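Local coordinates for protein putative S-adenosyl-L-methionine-dependent Methyltransferase (Methanococcus maripaludis, PDB 3DLC) that binds S-adenosylmethionine and probably transfers its methyl group to an acceptor, possibly a sterol, at residues A[36-50]-A[105-118]. Residues are numbered along the deposited sequence; the frame is centred on the assembly and turned at random.
Sequences IINRFGITAGTCIDI and IPIEDNYADLIVSR. Unlike the reference sequence in segment 36-50: Thr46 (reference Asn). With SAM (S-adenosylmethionine), chain C.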
loop_
_atom_site.group_PDB
_atom_site.type_symbol
_atom_site.label_atom_id
_atom_site.label_comp_id
_atom_site.label_asym_id
_atom_site.label_seq_id
_atom_site.Cartn_x
_atom_site.Cartn_y
_atom_site.Cartn_z
ATOM N N ILE A 36 1.318 -1.413 -11.958
ATOM C CA ILE A 36 1.608 -0.026 -11.656
ATOM C C ILE A 36 2.538 0.568 -12.722
ATOM O O ILE A 36 2.317 1.691 -13.225
ATOM C CB ILE A 36 2.228 0.092 -10.248
ATOM C CG1 ILE A 36 1.187 -0.273 -9.186
ATOM C CG2 ILE A 36 2.834 1.488 -10.023
ATOM C CD1 ILE A 36 1.826 -0.595 -7.826
ATOM N N ILE A 37 3.576 -0.163 -13.067
ATOM C CA ILE A 37 4.511 0.280 -14.113
ATOM C C ILE A 37 3.779 0.487 -15.420
ATOM O O ILE A 37 3.976 1.497 -16.111
ATOM C CB ILE A 37 5.695 -0.716 -14.224
ATOM C CG1 ILE A 37 6.562 -0.603 -12.967
ATOM C CG2 ILE A 37 6.483 -0.473 -15.530
ATOM C CD1 ILE A 37 7.555 -1.716 -12.772
ATOM N N ASN A 38 2.951 -0.484 -15.776
ATOM C CA ASN A 38 2.240 -0.417 -17.050
ATOM C C ASN A 38 1.223 0.705 -17.068
ATOM O O ASN A 38 1.017 1.344 -18.103
ATOM C CB ASN A 38 1.533 -1.722 -17.348
ATOM C CG ASN A 38 2.482 -2.835 -17.734
ATOM O OD1 ASN A 38 3.671 -2.594 -17.978
ATOM N ND2 ASN A 38 1.983 -4.073 -17.748
ATOM N N ARG A 39 0.575 0.963 -15.935
ATOM C CA ARG A 39 -0.484 1.939 -15.922
ATOM C C ARG A 39 0.023 3.384 -16.089
ATOM O O ARG A 39 -0.586 4.168 -16.791
ATOM C CB ARG A 39 -1.314 1.746 -14.660
ATOM C CG ARG A 39 -2.629 2.421 -14.751
ATOM C CD ARG A 39 -3.561 2.079 -13.595
ATOM N NE ARG A 39 -4.765 2.856 -13.748
ATOM C CZ ARG A 39 -6.008 2.386 -13.841
ATOM N NH1 ARG A 39 -6.339 1.126 -13.580
ATOM N NH2 ARG A 39 -6.961 3.242 -14.084
ATOM N N PHE A 40 1.081 3.752 -15.325
ATOM C CA PHE A 40 1.550 5.101 -15.312
ATOM C C PHE A 40 2.805 5.374 -16.089
ATOM O O PHE A 40 3.067 6.524 -16.400
ATOM C CB PHE A 40 1.741 5.569 -13.875
ATOM C CG PHE A 40 0.559 5.314 -12.978
ATOM C CD1 PHE A 40 -0.666 5.888 -13.226
ATOM C CD2 PHE A 40 0.672 4.467 -11.907
ATOM C CE1 PHE A 40 -1.737 5.649 -12.406
ATOM C CE2 PHE A 40 -0.396 4.214 -11.078
ATOM C CZ PHE A 40 -1.609 4.810 -11.334
ATOM N N GLY A 41 3.578 4.357 -16.420
ATOM C CA GLY A 41 4.812 4.602 -17.150
ATOM C C GLY A 41 5.890 5.308 -16.349
ATOM O O GLY A 41 6.828 5.847 -16.951
ATOM N N ILE A 42 5.761 5.320 -15.016
ATOM C CA ILE A 42 6.763 5.905 -14.107
ATOM C C ILE A 42 7.689 4.779 -13.705
ATOM O O ILE A 42 7.235 3.772 -13.156
ATOM C CB ILE A 42 6.150 6.585 -12.866
ATOM C CG1 ILE A 42 4.962 7.507 -13.217
ATOM C CG2 ILE A 42 7.233 7.378 -12.147
ATOM C CD1 ILE A 42 4.078 7.852 -12.017
ATOM N N THR A 43 8.979 4.913 -14.036
ATOM C CA THR A 43 9.931 3.783 -13.837
ATOM C C THR A 43 11.169 4.172 -12.988
ATOM O O THR A 43 12.078 3.400 -12.806
ATOM C CB THR A 43 10.373 3.237 -15.192
ATOM O OG1 THR A 43 10.966 4.285 -15.970
ATOM C CG2 THR A 43 9.192 2.663 -15.970
ATOM N N ALA A 44 11.250 5.454 -12.682
ATOM C CA ALA A 44 12.326 6.025 -11.908
ATOM C C ALA A 44 11.862 7.237 -11.119
ATOM O O ALA A 44 10.739 7.708 -11.281
ATOM C CB ALA A 44 13.551 6.378 -12.816
ATOM N N GLY A 45 12.753 7.780 -10.320
ATOM C CA GLY A 45 12.425 8.879 -9.410
ATOM C C GLY A 45 12.189 8.293 -8.024
ATOM O O GLY A 45 12.851 7.327 -7.622
ATOM N N THR A 46 11.232 8.851 -7.315
ATOM C CA THR A 46 10.954 8.458 -5.942
ATOM C C THR A 46 9.595 7.802 -5.813
ATOM O O THR A 46 8.597 8.243 -6.386
ATOM C CB THR A 46 11.017 9.712 -5.067
ATOM O OG1 THR A 46 10.060 10.633 -5.618
ATOM C CG2 THR A 46 12.423 10.308 -5.026
ATOM N N CYS A 47 9.573 6.711 -5.076
ATOM C CA CYS A 47 8.349 5.964 -4.786
ATOM C C CYS A 47 8.227 5.723 -3.293
ATOM O O CYS A 47 9.198 5.279 -2.663
ATOM C CB CYS A 47 8.364 4.617 -5.516
ATOM S SG CYS A 47 6.968 3.545 -5.162
ATOM N N ILE A 48 7.069 6.054 -2.737
ATOM C CA ILE A 48 6.788 5.804 -1.324
ATOM C C ILE A 48 5.753 4.689 -1.253
ATOM O O ILE A 48 4.718 4.773 -1.908
ATOM C CB ILE A 48 6.233 7.044 -0.593
ATOM C CG1 ILE A 48 7.070 8.299 -0.853
ATOM C CG2 ILE A 48 6.072 6.762 0.877
ATOM C CD1 ILE A 48 8.530 8.228 -0.549
ATOM N N ASP A 49 6.060 3.629 -0.494
ATOM C CA ASP A 49 5.171 2.498 -0.231
ATOM C C ASP A 49 4.661 2.672 1.199
ATOM O O ASP A 49 5.387 2.490 2.170
ATOM C CB ASP A 49 5.958 1.203 -0.420
ATOM C CG ASP A 49 5.153 -0.053 -0.174
ATOM O OD1 ASP A 49 3.919 0.046 -0.045
ATOM O OD2 ASP A 49 5.793 -1.131 -0.111
ATOM N N ILE A 50 3.392 3.062 1.317
ATOM C CA ILE A 50 2.780 3.364 2.609
ATOM C C ILE A 50 2.154 2.108 3.198
ATOM O O ILE A 50 1.353 1.435 2.564
ATOM C CB ILE A 50 1.759 4.492 2.493
ATOM C CG1 ILE A 50 2.451 5.774 1.951
ATOM C CG2 ILE A 50 1.080 4.750 3.862
ATOM C CD1 ILE A 50 1.496 6.941 1.751
ATOM N N ILE A 105 3.614 12.181 7.898
ATOM C CA ILE A 105 4.662 11.524 7.120
ATOM C C ILE A 105 5.965 12.304 7.188
ATOM O O ILE A 105 5.976 13.493 6.869
ATOM C CB ILE A 105 4.236 11.362 5.643
ATOM C CG1 ILE A 105 2.913 10.602 5.542
ATOM C CG2 ILE A 105 5.364 10.648 4.850
ATOM C CD1 ILE A 105 2.336 10.495 4.098
ATOM N N PRO A 106 7.067 11.651 7.576
ATOM C CA PRO A 106 8.362 12.354 7.736
ATOM C C PRO A 106 9.114 12.481 6.423
ATOM O O PRO A 106 10.252 12.029 6.267
ATOM C CB PRO A 106 9.103 11.471 8.733
ATOM C CG PRO A 106 8.679 10.104 8.362
ATOM C CD PRO A 106 7.180 10.246 8.028
ATOM N N ILE A 107 8.416 13.085 5.478
ATOM C CA ILE A 107 8.920 13.326 4.129
ATOM C C ILE A 107 8.523 14.743 3.728
ATOM O O ILE A 107 7.440 15.220 4.084
ATOM C CB ILE A 107 8.368 12.250 3.140
ATOM C CG1 ILE A 107 8.850 10.856 3.556
ATOM C CG2 ILE A 107 8.772 12.558 1.693
ATOM C CD1 ILE A 107 8.212 9.726 2.756
ATOM N N GLU A 108 9.415 15.408 3.006
ATOM C CA GLU A 108 9.158 16.778 2.584
ATOM C C GLU A 108 8.032 16.898 1.570
ATOM O O GLU A 108 7.628 15.950 0.901
ATOM C CB GLU A 108 10.422 17.467 2.041
ATOM C CG GLU A 108 10.964 16.964 0.732
ATOM C CD GLU A 108 12.245 17.708 0.325
ATOM O OE1 GLU A 108 12.996 18.156 1.220
ATOM O OE2 GLU A 108 12.510 17.848 -0.879
ATOM N N ASP A 109 7.559 18.116 1.451
ATOM C CA ASP A 109 6.522 18.445 0.497
ATOM C C ASP A 109 6.967 18.123 -0.937
ATOM O O ASP A 109 8.128 18.332 -1.302
ATOM C CB ASP A 109 6.216 19.942 0.490
ATOM C CG ASP A 109 5.692 20.485 1.816
ATOM O OD1 ASP A 109 5.394 19.745 2.765
ATOM O OD2 ASP A 109 5.577 21.727 1.895
ATOM N N ASN A 110 6.028 17.623 -1.740
ATOM C CA ASN A 110 6.231 17.498 -3.197
ATOM C C ASN A 110 7.394 16.620 -3.588
ATOM O O ASN A 110 8.017 16.844 -4.606
ATOM C CB ASN A 110 6.418 18.901 -3.795
ATOM C CG ASN A 110 5.248 19.786 -3.520
ATOM O OD1 ASN A 110 4.105 19.353 -3.589
ATOM N ND2 ASN A 110 5.514 21.062 -3.231
ATOM N N TYR A 111 7.635 15.596 -2.802
ATOM C CA TYR A 111 8.763 14.716 -2.969
ATOM C C TYR A 111 8.560 13.510 -3.883
ATOM O O TYR A 111 9.501 13.114 -4.586
ATOM C CB TYR A 111 9.186 14.191 -1.586
ATOM C CG TYR A 111 10.361 13.249 -1.601
ATOM C CD1 TYR A 111 11.637 13.745 -1.665
ATOM C CD2 TYR A 111 10.179 11.867 -1.549
ATOM C CE1 TYR A 111 12.738 12.889 -1.695
ATOM C CE2 TYR A 111 11.260 11.012 -1.574
ATOM C CZ TYR A 111 12.526 11.531 -1.638
ATOM O OH TYR A 111 13.582 10.660 -1.672
ATOM N N ALA A 112 7.378 12.900 -3.844
ATOM C CA ALA A 112 7.169 11.588 -4.430
ATOM C C ALA A 112 6.626 11.636 -5.852
ATOM O O ALA A 112 5.583 12.206 -6.097
ATOM C CB ALA A 112 6.161 10.802 -3.531
ATOM N N ASP A 113 7.298 10.945 -6.743
ATOM C CA ASP A 113 6.746 10.739 -8.081
ATOM C C ASP A 113 5.577 9.758 -8.100
ATOM O O ASP A 113 4.680 9.856 -8.924
ATOM C CB ASP A 113 7.860 10.245 -9.013
ATOM C CG ASP A 113 8.956 11.280 -9.195
ATOM O OD1 ASP A 113 8.667 12.361 -9.757
ATOM O OD2 ASP A 113 10.083 11.020 -8.785
ATOM N N LEU A 114 5.639 8.796 -7.198
ATOM C CA LEU A 114 4.667 7.717 -7.104
ATOM C C LEU A 114 4.462 7.331 -5.661
ATOM O O LEU A 114 5.423 7.240 -4.915
ATOM C CB LEU A 114 5.154 6.491 -7.879
ATOM C CG LEU A 114 4.276 5.248 -7.851
ATOM C CD1 LEU A 114 2.919 5.466 -8.530
ATOM C CD2 LEU A 114 5.052 4.059 -8.500
ATOM N N ILE A 115 3.213 7.176 -5.254
ATOM C CA ILE A 115 2.876 6.683 -3.920
ATOM C C ILE A 115 2.010 5.453 -4.095
ATOM O O ILE A 115 0.955 5.514 -4.748
ATOM C CB ILE A 115 2.142 7.735 -3.065
ATOM C CG1 ILE A 115 2.990 8.997 -2.940
ATOM C CG2 ILE A 115 1.745 7.165 -1.732
ATOM C CD1 ILE A 115 2.277 10.181 -2.252
ATOM N N VAL A 116 2.444 4.336 -3.518
ATOM C CA VAL A 116 1.707 3.093 -3.569
ATOM C C VAL A 116 1.380 2.638 -2.151
ATOM O O VAL A 116 2.044 3.008 -1.207
ATOM C CB VAL A 116 2.512 1.986 -4.322
ATOM C CG1 VAL A 116 2.899 2.456 -5.733
ATOM C CG2 VAL A 116 3.760 1.542 -3.538
ATOM N N SER A 117 0.348 1.819 -2.019
ATOM C CA SER A 117 -0.003 1.242 -0.723
ATOM C C SER A 117 -0.965 0.097 -0.938
ATOM O O SER A 117 -1.993 0.266 -1.606
ATOM C CB SER A 117 -0.702 2.271 0.118
ATOM O OG SER A 117 -1.081 1.754 1.379
ATOM N N ARG A 118 -0.638 -1.066 -0.364
ATOM C CA ARG A 118 -1.498 -2.236 -0.434
ATOM C C ARG A 118 -1.908 -2.669 0.940
ATOM O O ARG A 118 -1.069 -2.881 1.815
ATOM C CB ARG A 118 -0.807 -3.410 -1.135
ATOM C CG ARG A 118 -1.696 -4.613 -1.259
ATOM C CD ARG A 118 -0.962 -5.887 -1.761
ATOM N NE ARG A 118 -1.908 -6.979 -1.760
ATOM C CZ ARG A 118 -2.308 -7.608 -0.650
ATOM N NH1 ARG A 118 -1.688 -7.381 0.488
ATOM N NH2 ARG A 118 -3.286 -8.481 -0.710
HETATM N N SAM C . 1.750 -3.665 2.219
HETATM C CA SAM C . 2.081 -4.998 2.785
HETATM C C SAM C . 1.615 -6.083 1.853
HETATM O O SAM C . 0.766 -5.811 1.001
HETATM O OXT SAM C . 2.056 -7.215 2.011
HETATM C CB SAM C . 1.500 -5.144 4.178
HETATM C CG SAM C . 0.009 -5.101 4.273
HETATM S SD SAM C . -0.484 -5.283 5.999
HETATM C CE SAM C . -2.045 -6.044 5.650
HETATM C "C5'" SAM C . -0.945 -3.547 6.521
HETATM C "C4'" SAM C . 0.189 -2.605 7.024
HETATM O "O4'" SAM C . -0.131 -1.185 7.190
HETATM C "C3'" SAM C . 0.884 -3.091 8.321
HETATM O "O3'" SAM C . 2.229 -3.325 8.038
HETATM C "C2'" SAM C . 0.682 -1.918 9.282
HETATM O "O2'" SAM C . 1.638 -1.761 10.306
HETATM C "C1'" SAM C . 0.593 -0.719 8.323
HETATM N N9 SAM C . -0.143 0.434 8.865
HETATM C C8 SAM C . -1.420 0.424 9.374
HETATM N N7 SAM C . -1.812 1.677 9.704
HETATM C C5 SAM C . -0.755 2.502 9.421
HETATM C C6 SAM C . -0.547 3.875 9.580
HETATM N N6 SAM C . -1.425 4.717 10.155
HETATM N N1 SAM C . 0.625 4.376 9.132
HETATM C C2 SAM C . 1.593 3.564 8.589
HETATM N N3 SAM C . 1.461 2.212 8.473
HETATM C C4 SAM C . 0.285 1.735 8.875
HETATM O O HOH W 1 1.869 -1.169 1.045
#
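Leu114 fills the hollow between strand 46-50 and helix 36-40: with CG anti to its backbone N (chi1 178°), it sets CD2 against Ile36 CG2 at 3.7 Å and against Cys47 SG, while CD1 touches Phe40 CD2, crossing it at about a right angle, and, more loosely, Ile42. On the same face, Val116 CG1 meets the tip of Ile36 and CG2 lies over the backbone of Asp49. On the other face Ile48 bends CD1 into a notch, tip to tip with Ile107 CD1 (3.6 Å) and at the edge of the Tyr111 ring, while its CG1 rests on Ala112 CB. Ile50 CD1 presses tightly on Ile115 CG2 (3.5 Å). Between the faces, Leu114 N donates to Thr46 O, Ile48 N to Leu114 O, Val116 N to Ile48 O and Ile50 N to Val116 O, a parallel ladder. At its start Thr46 OG1 is doubly held, donating to Tyr111 O (2.7 Å) and accepting from Asp113 N. Asp113 OD2 takes Thr46 N on its anti lone pair (2.9 Å, 164°), while OD1 pairs with Lys139. An alanine replacing Asp113 would remove both links, and is likely to leave Thr46 N and the Lys139 charge without these mates. Farther on, Ser117 OG donates to Ile50 O from above the carbonyl plane (2.7 Å), and a water joins Asp49 OD1 and Ile50 O to Arg118 N; Asp49 OD2 bonds Ser58 OG. Arg118 O accepts from S-adenosylmethionine N, NH1 donates to its carboxylate O, and NE to Gly149 O. Neighbouring central strands ending at the cofactor characterise the Rossmann-like class I methyltransferase fold, strand order 3-2-1-4-5-7-6.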